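Long-range contact in peptidoglycan-N-acetylglucosamine deacetylase BC_1960 (Bacillus cereus, PDB 4L1G), which catalyses the zinc-dependent removal of acetyl groups from N-acetylglucosamine residues of cell-wall peptidoglycan, and also acts on soluble chitin and N-acetylchitooligomers: residues D81-E86 against E109-F114. Residues are numbered along the deposited sequence; the frame is centred on the assembly and turned at random.
Sequences DGPDLE and ENAEKF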
ATOM      1  N   ASP A  81       0.117   2.979   6.580  1.00 12.86           N
ATOM      2  CA  ASP A  81      -0.092   3.695   7.848  1.00 13.55           C
ATOM      3  C   ASP A  81      -0.081   5.223   7.776  1.00 14.10           C
ATOM      4  O   ASP A  81      -0.216   5.893   8.800  1.00 14.85           O
ATOM      5  CB  ASP A  81       0.867   3.211   8.944  1.00 21.57           C
ATOM      6  CG  ASP A  81       0.772   1.722   9.186  1.00 21.06           C
ATOM      7  OD1 ASP A  81      -0.241   1.119   8.777  1.00 20.26           O
ATOM      8  OD2 ASP A  81       1.711   1.158   9.789  1.00 21.56           O
ATOM      9  N   GLY A  82       0.070   5.769   6.577  1.00 14.13           N
ATOM     10  CA  GLY A  82       0.074   7.212   6.409  1.00 14.07           C
ATOM     11  C   GLY A  82      -1.315   7.811   6.526  1.00 14.17           C
ATOM     12  O   GLY A  82      -2.294   7.083   6.698  1.00 13.83           O
ATOM     13  N   PRO A  83      -1.411   9.147   6.439  1.00 14.48           N
ATOM     14  CA  PRO A  83      -0.265  10.048   6.295  1.00 15.07           C
ATOM     15  C   PRO A  83       0.351  10.390   7.643  1.00 15.94           C
ATOM     16  O   PRO A  83      -0.220  10.068   8.683  1.00 16.16           O
ATOM     17  CB  PRO A  83      -0.899  11.302   5.699  1.00 15.62           C
ATOM     18  CG  PRO A  83      -2.259  11.325   6.292  1.00 15.81           C
ATOM     19  CD  PRO A  83      -2.688   9.878   6.370  1.00 14.89           C
ATOM     20  N   ASP A  84       1.512  11.031   7.615  1.00 20.44           N
ATOM     21  CA  ASP A  84       2.122  11.565   8.824  1.00 21.60           C
ATOM     22  C   ASP A  84       2.836  12.864   8.480  1.00 22.58           C
ATOM     23  O   ASP A  84       2.866  13.270   7.320  1.00 22.33           O
ATOM     24  CB  ASP A  84       3.103  10.565   9.437  1.00 21.44           C
ATOM     25  CG  ASP A  84       4.405  10.477   8.667  1.00 21.37           C
ATOM     26  OD1 ASP A  84       5.476  10.616   9.294  1.00 22.15           O
ATOM     27  OD2 ASP A  84       4.357  10.265   7.438  1.00 20.63           O
ATOM     28  N   LEU A  85       3.415  13.508   9.485  1.00 24.89           N
ATOM     29  CA  LEU A  85       4.051  14.805   9.296  1.00 26.04           C
ATOM     30  C   LEU A  85       5.473  14.713   8.751  1.00 26.25           C
ATOM     31  O   LEU A  85       5.935  15.616   8.057  1.00 26.86           O
ATOM     32  CB  LEU A  85       4.050  15.585  10.612  1.00 27.49           C
ATOM     33  CG  LEU A  85       3.164  16.830  10.688  1.00 28.51           C
ATOM     34  CD1 LEU A  85       2.026  16.763   9.681  1.00 27.47           C
ATOM     35  CD2 LEU A  85       2.623  16.988  12.097  1.00 29.32           C
ATOM     36  N   GLU A  86       6.169  13.624   9.061  1.00 29.81           N
ATOM     37  CA  GLU A  86       7.576  13.524   8.696  1.00 30.17           C
ATOM     38  C   GLU A  86       7.856  12.637   7.483  1.00 28.98           C
ATOM     39  O   GLU A  86       8.372  13.108   6.472  1.00 29.08           O
ATOM     40  CB  GLU A  86       8.414  13.057   9.886  1.00 30.97           C
ATOM     41  CG  GLU A  86       9.907  13.079   9.608  1.00 31.59           C
ATOM     42  CD  GLU A  86      10.733  12.569  10.768  1.00 32.46           C
ATOM     43  OE1 GLU A  86      11.969  12.466  10.613  1.00 33.10           O
ATOM     44  OE2 GLU A  86      10.151  12.271  11.832  1.00 32.75           O
ATOM     45  N   GLU A 109      -7.902   7.355  10.587  1.00 23.44           N
ATOM     46  CA  GLU A 109      -7.666   8.266  11.703  1.00 24.52           C
ATOM     47  C   GLU A 109      -6.524   9.242  11.421  1.00 24.75           C
ATOM     48  O   GLU A 109      -6.541  10.378  11.892  1.00 25.71           O
ATOM     49  CB  GLU A 109      -7.406   7.489  12.999  1.00 24.76           C
ATOM     50  CG  GLU A 109      -6.113   6.690  13.009  1.00 24.27           C
ATOM     51  CD  GLU A 109      -5.988   5.791  14.225  1.00 24.73           C
ATOM     52  OE1 GLU A 109      -6.899   5.815  15.080  1.00 25.33           O
ATOM     53  OE2 GLU A 109      -4.981   5.058  14.324  1.00 24.42           O
ATOM     54  N   ASN A 110      -5.537   8.798  10.651  1.00 16.28           N
ATOM     55  CA  ASN A 110      -4.402   9.649  10.312  1.00 16.54           C
ATOM     56  C   ASN A 110      -4.747  10.645   9.214  1.00 16.64           C
ATOM     57  O   ASN A 110      -4.194  11.745   9.164  1.00 17.34           O
ATOM     58  CB  ASN A 110      -3.193   8.802   9.915  1.00 15.80           C
ATOM     59  CG  ASN A 110      -2.569   8.100  11.102  1.00 16.04           C
ATOM     60  OD1 ASN A 110      -2.802   8.484  12.247  1.00 16.91           O
ATOM     61  ND2 ASN A 110      -1.769   7.073  10.838  1.00 15.38           N
ATOM     62  N   ALA A 111      -5.670  10.254   8.343  1.00 16.07           N
ATOM     63  CA  ALA A 111      -6.160  11.138   7.295  1.00 16.29           C
ATOM     64  C   ALA A 111      -6.929  12.319   7.889  1.00 17.45           C
ATOM     65  O   ALA A 111      -6.972  13.398   7.300  1.00 18.03           O
ATOM     66  CB  ALA A 111      -7.032  10.368   6.316  1.00 15.57           C
ATOM     67  N   GLU A 112      -7.532  12.110   9.056  1.00 19.48           N
ATOM     68  CA  GLU A 112      -8.270  13.170   9.739  1.00 20.70           C
ATOM     69  C   GLU A 112      -7.332  14.200  10.355  1.00 21.63           C
ATOM     70  O   GLU A 112      -7.636  15.393  10.377  1.00 22.65           O
ATOM     71  CB  GLU A 112      -9.176  12.588  10.824  1.00 20.98           C
ATOM     72  CG  GLU A 112     -10.382  11.842  10.294  1.00 20.52           C
ATOM     73  CD  GLU A 112     -11.238  11.268  11.403  1.00 20.94           C
ATOM     74  OE1 GLU A 112     -12.469  11.170  11.212  1.00 21.17           O
ATOM     75  OE2 GLU A 112     -10.678  10.917  12.467  1.00 21.10           O
ATOM     76  N   LYS A 113      -6.197  13.731  10.862  1.00 20.18           N
ATOM     77  CA  LYS A 113      -5.225  14.605  11.511  1.00 21.16           C
ATOM     78  C   LYS A 113      -4.478  15.473  10.504  1.00 21.30           C
ATOM     79  O   LYS A 113      -4.207  16.645  10.764  1.00 22.46           O
ATOM     80  CB  LYS A 113      -4.226  13.784  12.328  1.00 20.94           C
ATOM     81  CG  LYS A 113      -4.860  12.957  13.428  1.00 21.02           C
ATOM     82  CD  LYS A 113      -3.825  12.111  14.146  1.00 20.86           C
ATOM     83  CE  LYS A 113      -4.475  11.241  15.210  1.00 21.00           C
ATOM     84  NZ  LYS A 113      -3.487  10.366  15.899  1.00 20.88           N
ATOM     85  N   PHE A 114      -4.147  14.889   9.357  1.00 24.98           N
ATOM     86  CA  PHE A 114      -3.392  15.597   8.330  1.00 25.05           C
ATOM     87  C   PHE A 114      -4.067  15.464   6.965  1.00 24.46           C
ATOM     88  O   PHE A 114      -3.569  14.756   6.085  1.00 23.52           O
ATOM     89  CB  PHE A 114      -1.963  15.058   8.272  1.00 24.63           C
ATOM     90  CG  PHE A 114      -1.441  14.591   9.604  1.00 25.01           C
ATOM     91  CD1 PHE A 114      -1.150  15.499  10.607  1.00 26.31           C
ATOM     92  CD2 PHE A 114      -1.246  13.243   9.851  1.00 24.07           C
ATOM     93  CE1 PHE A 114      -0.675  15.071  11.831  1.00 26.75           C
ATOM     94  CE2 PHE A 114      -0.768  12.809  11.073  1.00 24.41           C
ATOM     95  CZ  PHE A 114      -0.482  13.724  12.062  1.00 25.80           C
TER
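The backbone O of Asp81 accepts a hydrogen bond from the side-chain amide of Asn110, with ND2 2.8 Å from that O. The oxygen lies close to the amide plane, but the bond is bent, with an N-H...O angle of 139°, and the donor is tilted from the carbonyl plane. With chi1 at -72°, CG of Asn110 stands beside its own backbone N, a rotation that carries the amide to the corner at Asp81. Next to this bond, CB of Asn110 packs 3.7 Å from CD of Pro83. The proline, which follows a cis peptide bond, lays CD against the backbone N of Ala111 at 3.6 Å and also rests on Val118 of the next helix. Its carbonyl O meets the Phe114 ring at the edge, 3.5 Å from CD2. Farther out, the Leu85 and Phe114 side chains cross at about a right angle, with Leu85 CD1 3.5 Å from Phe114 CD1. Asp84 turns away into an Asx turn, its OD2 hydrogen-bonded to OG1 of Thr88. The contact thus joins the loop after strand 74-80 to helix 108-113 and to Phe114, at the N-cap of helix 115-123, beside the zinc site of the NodB-type deacetylase fold, where Asp81, its OD2 also hydrogen-bonded to Thr227, binds the metal with His131 and His135.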